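PDB 6PV5: putative O-GlcNAcase nagJ from Clostridium perfringens, which belongs to glycoside hydrolase family 84 and probably has hexosaminidase activity, this chain spanning the N-terminal, catalytic and post-catalytic parts of a longer protein. Local coordinates for residues A[479-489]-A[530-541]. Sequence-based numbering, arbitrary orientation. Where two conformers were deposited one is given.
Sequences MKEEFKIFANH and EFSKMVQVPNKL. With EDO (1,2-ethanediol), chain C.
Leu541 and Val537 of helix 521-544 press against Glu482 and Ile485 of helix 480-487 and Met479 at its N-cap, an apolar seam that ends in a single polar tie, His489 to Glu530. Leu541 illustrates how one branched side chain fills such a seam. Its CB leads to CG, which packs on Glu482 CB at 4.0 Å; from there CD1 approaches Glu482 O and Phe486 CB, while CD2 lies 3.9 Å from Met479 CB and also reaches the edge of the Phe483 ring. One turn back, Val537 sends CG1 to Ile485 CD1, 4.0 Å away, and CG2 to Glu482 O. Met479, bent at both chi2 and chi3, curls its CE onto Lys540 O at 3.4 Å. Beside Val537, Glu482 CG crosses Lys540 CD at roughly a right angle. The opposite charges, Glu482 OE2 and Lys540 NZ, remain 4.9 Å apart.

At the other end, away from the predicted proton donor Asp305, His489 NE2 donates an almost straight bond (178°) to Glu530 OE2, 2.8 Å away. The acceptor lies in the imidazole plane but is met on its anti side, with the carboxylate turned 26° from the ring. A bridging water donates to the same OE2 and to Ile485 O and accepts from Asn488 ND2, so two donors grip that oxygen and probably favour its charged form. Met534 CE lies over one ring face, offset toward the rim, and Met534 SD approaches obliquely, 4.3 Å from the His489 ring centroid; Phe561 meets the same ring edge-to-face. The axes of segments 480-487 and 530-541 cross at -124°, an oblique helix-helix packing between helix 480-487, which follows the eight-stranded parallel barrel in the chain, and the helical post-catalytic region.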
loop_
_atom_site.group_PDB
_atom_site.type_symbol
_atom_site.label_atom_id
_atom_site.label_comp_id
_atom_site.label_asym_id
_atom_site.label_seq_id
_atom_site.Cartn_x
_atom_site.Cartn_y
_atom_site.Cartn_z
ATOM N N MET A 479 12.108 14.740 9.245
ATOM C CA MET A 479 10.922 15.564 9.457
ATOM C C MET A 479 9.701 14.743 9.897
ATOM O O MET A 479 8.560 15.189 9.747
ATOM C CB MET A 479 10.590 16.352 8.183
ATOM C CG MET A 479 11.688 17.337 7.803
ATOM S SD MET A 479 12.054 18.495 9.165
ATOM C CE MET A 479 10.494 19.368 9.187
ATOM N N LYS A 480 9.922 13.547 10.455
ATOM C CA LYS A 480 8.817 12.620 10.697
ATOM C C LYS A 480 7.832 13.180 11.717
ATOM O O LYS A 480 6.627 13.000 11.562
ATOM C CB LYS A 480 9.325 11.256 11.173
ATOM C CG LYS A 480 10.092 11.300 12.484
ATOM C CD LYS A 480 10.620 9.943 12.931
ATOM C CE LYS A 480 11.681 10.050 14.005
ATOM N NZ LYS A 480 11.722 8.811 14.816
ATOM N N GLU A 481 8.329 13.885 12.745
ATOM C CA GLU A 481 7.426 14.405 13.767
ATOM C C GLU A 481 6.545 15.533 13.220
ATOM O O GLU A 481 5.369 15.619 13.572
ATOM C CB GLU A 481 8.158 14.896 15.030
ATOM C CG GLU A 481 8.905 13.804 15.793
ATOM C CD GLU A 481 8.095 12.649 16.377
ATOM O OE1 GLU A 481 6.870 12.815 16.638
ATOM O OE2 GLU A 481 8.689 11.568 16.571
ATOM N N GLU A 482 7.136 16.437 12.425
ATOM C CA GLU A 482 6.390 17.525 11.809
ATOM C C GLU A 482 5.363 16.929 10.844
ATOM O O GLU A 482 4.216 17.357 10.813
ATOM C CB GLU A 482 7.332 18.457 11.033
ATOM C CG GLU A 482 8.216 19.304 11.941
ATOM C CD GLU A 482 9.489 18.649 12.452
ATOM O OE1 GLU A 482 9.719 17.451 12.168
ATOM O OE2 GLU A 482 10.259 19.344 13.130
ATOM N N PHE A 483 5.775 15.911 10.084
ATOM C CA PHE A 483 4.889 15.303 9.102
ATOM C C PHE A 483 3.661 14.658 9.759
ATOM O O PHE A 483 2.539 14.811 9.277
ATOM C CB PHE A 483 5.643 14.294 8.226
ATOM C CG PHE A 483 4.897 14.036 6.943
ATOM C CD1 PHE A 483 3.862 13.112 6.905
ATOM C CD2 PHE A 483 5.185 14.773 5.797
ATOM C CE1 PHE A 483 3.139 12.907 5.734
ATOM C CE2 PHE A 483 4.462 14.563 4.629
ATOM C CZ PHE A 483 3.433 13.628 4.596
ATOM N N LYS A 484 3.872 13.907 10.846
ATOM C CA LYS A 484 2.773 13.219 11.506
ATOM C C LYS A 484 1.753 14.229 12.034
ATOM O O LYS A 484 0.553 14.003 11.897
ATOM C CB LYS A 484 3.278 12.301 12.625
ATOM C CG LYS A 484 2.162 11.492 13.287
ATOM C CD LYS A 484 2.634 10.586 14.386
ATOM C CE LYS A 484 1.498 9.813 15.038
ATOM N NZ LYS A 484 2.042 8.824 15.998
ATOM N N ILE A 485 2.236 15.340 12.614
ATOM C CA ILE A 485 1.363 16.421 13.059
ATOM C C ILE A 485 0.439 16.856 11.920
ATOM O O ILE A 485 -0.751 17.079 12.141
ATOM C CB ILE A 485 2.163 17.596 13.667
ATOM C CG1 ILE A 485 2.841 17.196 14.987
ATOM C CG2 ILE A 485 1.259 18.808 13.838
ATOM C CD1 ILE A 485 3.949 18.144 15.454
ATOM N N PHE A 486 0.977 16.945 10.695
ATOM C CA PHE A 486 0.182 17.306 9.524
ATOM C C PHE A 486 -0.725 16.141 9.111
ATOM O O PHE A 486 -1.935 16.308 8.914
ATOM C CB PHE A 486 1.157 17.702 8.401
ATOM C CG PHE A 486 0.547 17.916 7.040
ATOM C CD1 PHE A 486 -0.186 19.064 6.766
ATOM C CD2 PHE A 486 0.738 16.989 6.022
ATOM C CE1 PHE A 486 -0.731 19.274 5.501
ATOM C CE2 PHE A 486 0.187 17.189 4.764
ATOM C CZ PHE A 486 -0.543 18.338 4.501
ATOM N N ALA A 487 -0.126 14.950 8.964
ATOM C CA ALA A 487 -0.847 13.787 8.453
ATOM C C ALA A 487 -1.996 13.387 9.385
ATOM O O ALA A 487 -3.016 12.874 8.932
ATOM C CB ALA A 487 0.116 12.640 8.251
ATOM N N ASN A 488 -1.843 13.659 10.681
ATOM C CA ASN A 488 -2.886 13.389 11.668
ATOM C C ASN A 488 -4.225 14.007 11.271
ATOM O O ASN A 488 -5.284 13.464 11.609
ATOM C CB ASN A 488 -2.414 13.776 13.077
ATOM C CG ASN A 488 -3.426 13.577 14.189
ATOM O OD1 ASN A 488 -4.082 12.542 14.288
ATOM N ND2 ASN A 488 -3.548 14.574 15.050
ATOM N N HIS A 489 -4.192 15.118 10.520
ATOM C CA HIS A 489 -5.436 15.798 10.182
ATOM C C HIS A 489 -5.920 15.413 8.788
ATOM O O HIS A 489 -6.794 16.072 8.241
ATOM C CB HIS A 489 -5.263 17.319 10.279
ATOM C CG HIS A 489 -5.030 17.818 11.663
ATOM N ND1 HIS A 489 -6.045 18.327 12.426
ATOM C CD2 HIS A 489 -3.913 17.863 12.425
ATOM C CE1 HIS A 489 -5.569 18.696 13.605
ATOM N NE2 HIS A 489 -4.269 18.413 13.632
ATOM N N GLU A 530 -1.976 22.282 20.212
ATOM C CA GLU A 530 -2.173 21.686 18.892
ATOM C C GLU A 530 -2.090 22.750 17.790
ATOM O O GLU A 530 -1.331 22.595 16.840
ATOM C CB GLU A 530 -3.486 20.918 18.825
ATOM C CG GLU A 530 -3.691 20.178 17.497
ATOM C CD GLU A 530 -2.587 19.233 17.029
ATOM O OE1 GLU A 530 -1.759 18.792 17.867
ATOM O OE2 GLU A 530 -2.561 18.918 15.816
ATOM N N PHE A 531 -2.823 23.861 17.967
ATOM C CA PHE A 531 -2.955 24.902 16.960
ATOM C C PHE A 531 -1.610 25.588 16.730
ATOM O O PHE A 531 -1.314 25.998 15.604
ATOM C CB PHE A 531 -4.066 25.904 17.301
ATOM C CG PHE A 531 -5.474 25.354 17.355
ATOM C CD1 PHE A 531 -5.910 24.383 16.459
ATOM C CD2 PHE A 531 -6.384 25.831 18.293
ATOM C CE1 PHE A 531 -7.214 23.901 16.511
ATOM C CE2 PHE A 531 -7.689 25.353 18.343
ATOM C CZ PHE A 531 -8.102 24.386 17.448
ATOM N N SER A 532 -0.790 25.697 17.786
ATOM C CA SER A 532 0.522 26.309 17.621
ATOM C C SER A 532 1.425 25.401 16.786
ATOM O O SER A 532 2.252 25.889 16.027
ATOM C CB SER A 532 1.179 26.648 18.939
ATOM O OG SER A 532 0.295 27.431 19.728
ATOM N N LYS A 533 1.287 24.083 16.940
ATOM C CA LYS A 533 2.117 23.184 16.150
ATOM C C LYS A 533 1.687 23.276 14.689
ATOM O O LYS A 533 2.533 23.293 13.809
ATOM C CB LYS A 533 2.014 21.747 16.664
ATOM C CG LYS A 533 2.606 21.515 18.045
ATOM C CD LYS A 533 2.230 20.156 18.567
ATOM C CE LYS A 533 2.694 19.937 19.988
ATOM N NZ LYS A 533 2.193 18.653 20.532
ATOM N N MET A 534 0.375 23.397 14.459
ATOM C CA MET A 534 -0.194 23.504 13.125
ATOM C C MET A 534 0.350 24.752 12.434
ATOM O O MET A 534 0.635 24.729 11.236
ATOM C CB MET A 534 -1.729 23.563 13.161
ATOM C CG MET A 534 -2.381 22.271 13.662
ATOM S SD MET A 534 -4.196 22.339 13.734
ATOM C CE MET A 534 -4.669 22.585 12.024
ATOM N N VAL A 535 0.498 25.839 13.201
ATOM C CA VAL A 535 1.058 27.067 12.654
ATOM C C VAL A 535 2.494 26.839 12.180
ATOM O O VAL A 535 2.878 27.363 11.138
ATOM C CB VAL A 535 0.948 28.265 13.619
ATOM C CG1 VAL A 535 1.809 29.442 13.176
ATOM C CG2 VAL A 535 -0.502 28.704 13.765
ATOM N N GLN A 536 3.276 26.058 12.932
ATOM C CA GLN A 536 4.722 26.006 12.730
ATOM C C GLN A 536 5.160 24.952 11.711
ATOM O O GLN A 536 6.223 25.093 11.109
ATOM C CB GLN A 536 5.443 25.622 14.021
ATOM C CG GLN A 536 5.264 26.583 15.182
ATOM C CD GLN A 536 5.846 25.944 16.420
ATOM O OE1 GLN A 536 7.053 25.710 16.508
ATOM N NE2 GLN A 536 4.987 25.637 17.381
ATOM N N VAL A 537 4.431 23.837 11.580
ATOM C CA VAL A 537 5.029 22.736 10.835
ATOM C C VAL A 537 5.114 23.009 9.327
ATOM O O VAL A 537 6.062 22.548 8.711
ATOM C CB VAL A 537 4.456 21.341 11.178
ATOM C CG1 VAL A 537 4.486 21.024 12.670
ATOM C CG2 VAL A 537 3.085 21.104 10.594
ATOM N N PRO A 538 4.195 23.769 8.666
ATOM C CA PRO A 538 4.285 23.998 7.219
ATOM C C PRO A 538 5.617 24.588 6.743
ATOM O O PRO A 538 6.272 24.010 5.881
ATOM C CB PRO A 538 3.079 24.901 6.927
ATOM C CG PRO A 538 2.110 24.494 8.014
ATOM C CD PRO A 538 3.001 24.415 9.237
ATOM N N ASN A 539 6.055 25.684 7.371
ATOM C CA ASN A 539 7.335 26.296 7.042
ATOM C C ASN A 539 8.467 25.303 7.244
ATOM O O ASN A 539 9.403 25.260 6.428
ATOM C CB ASN A 539 7.594 27.561 7.869
ATOM C CG ASN A 539 6.876 28.780 7.317
ATOM O OD1 ASN A 539 6.078 28.673 6.391
ATOM N ND2 ASN A 539 7.155 29.950 7.876
ATOM N N LYS A 540 8.402 24.529 8.348
ATOM C CA LYS A 540 9.507 23.617 8.612
ATOM C C LYS A 540 9.539 22.517 7.553
ATOM O O LYS A 540 10.617 22.100 7.123
ATOM C CB LYS A 540 9.409 22.925 9.973
ATOM C CG LYS A 540 9.562 23.780 11.223
ATOM C CD LYS A 540 8.949 23.026 12.402
ATOM C CE LYS A 540 8.688 23.851 13.647
ATOM N NZ LYS A 540 9.926 24.098 14.420
ATOM N N LEU A 541 8.352 22.016 7.164
ATOM C CA LEU A 541 8.303 21.013 6.111
ATOM C C LEU A 541 8.711 21.619 4.766
ATOM O O LEU A 541 9.411 20.971 3.994
ATOM C CB LEU A 541 6.901 20.404 6.041
ATOM C CG LEU A 541 6.578 19.458 7.196
ATOM C CD1 LEU A 541 5.086 19.199 7.255
ATOM C CD2 LEU A 541 7.369 18.158 7.039
HETATM C C1 EDO C . 6.376 9.322 12.953
HETATM O O1 EDO C . 7.535 8.527 12.727
HETATM C C2 EDO C . 6.176 9.751 14.364
HETATM O O2 EDO C . 7.383 9.949 15.089
HETATM O O HOH W 1 -1.543 16.701 14.723
#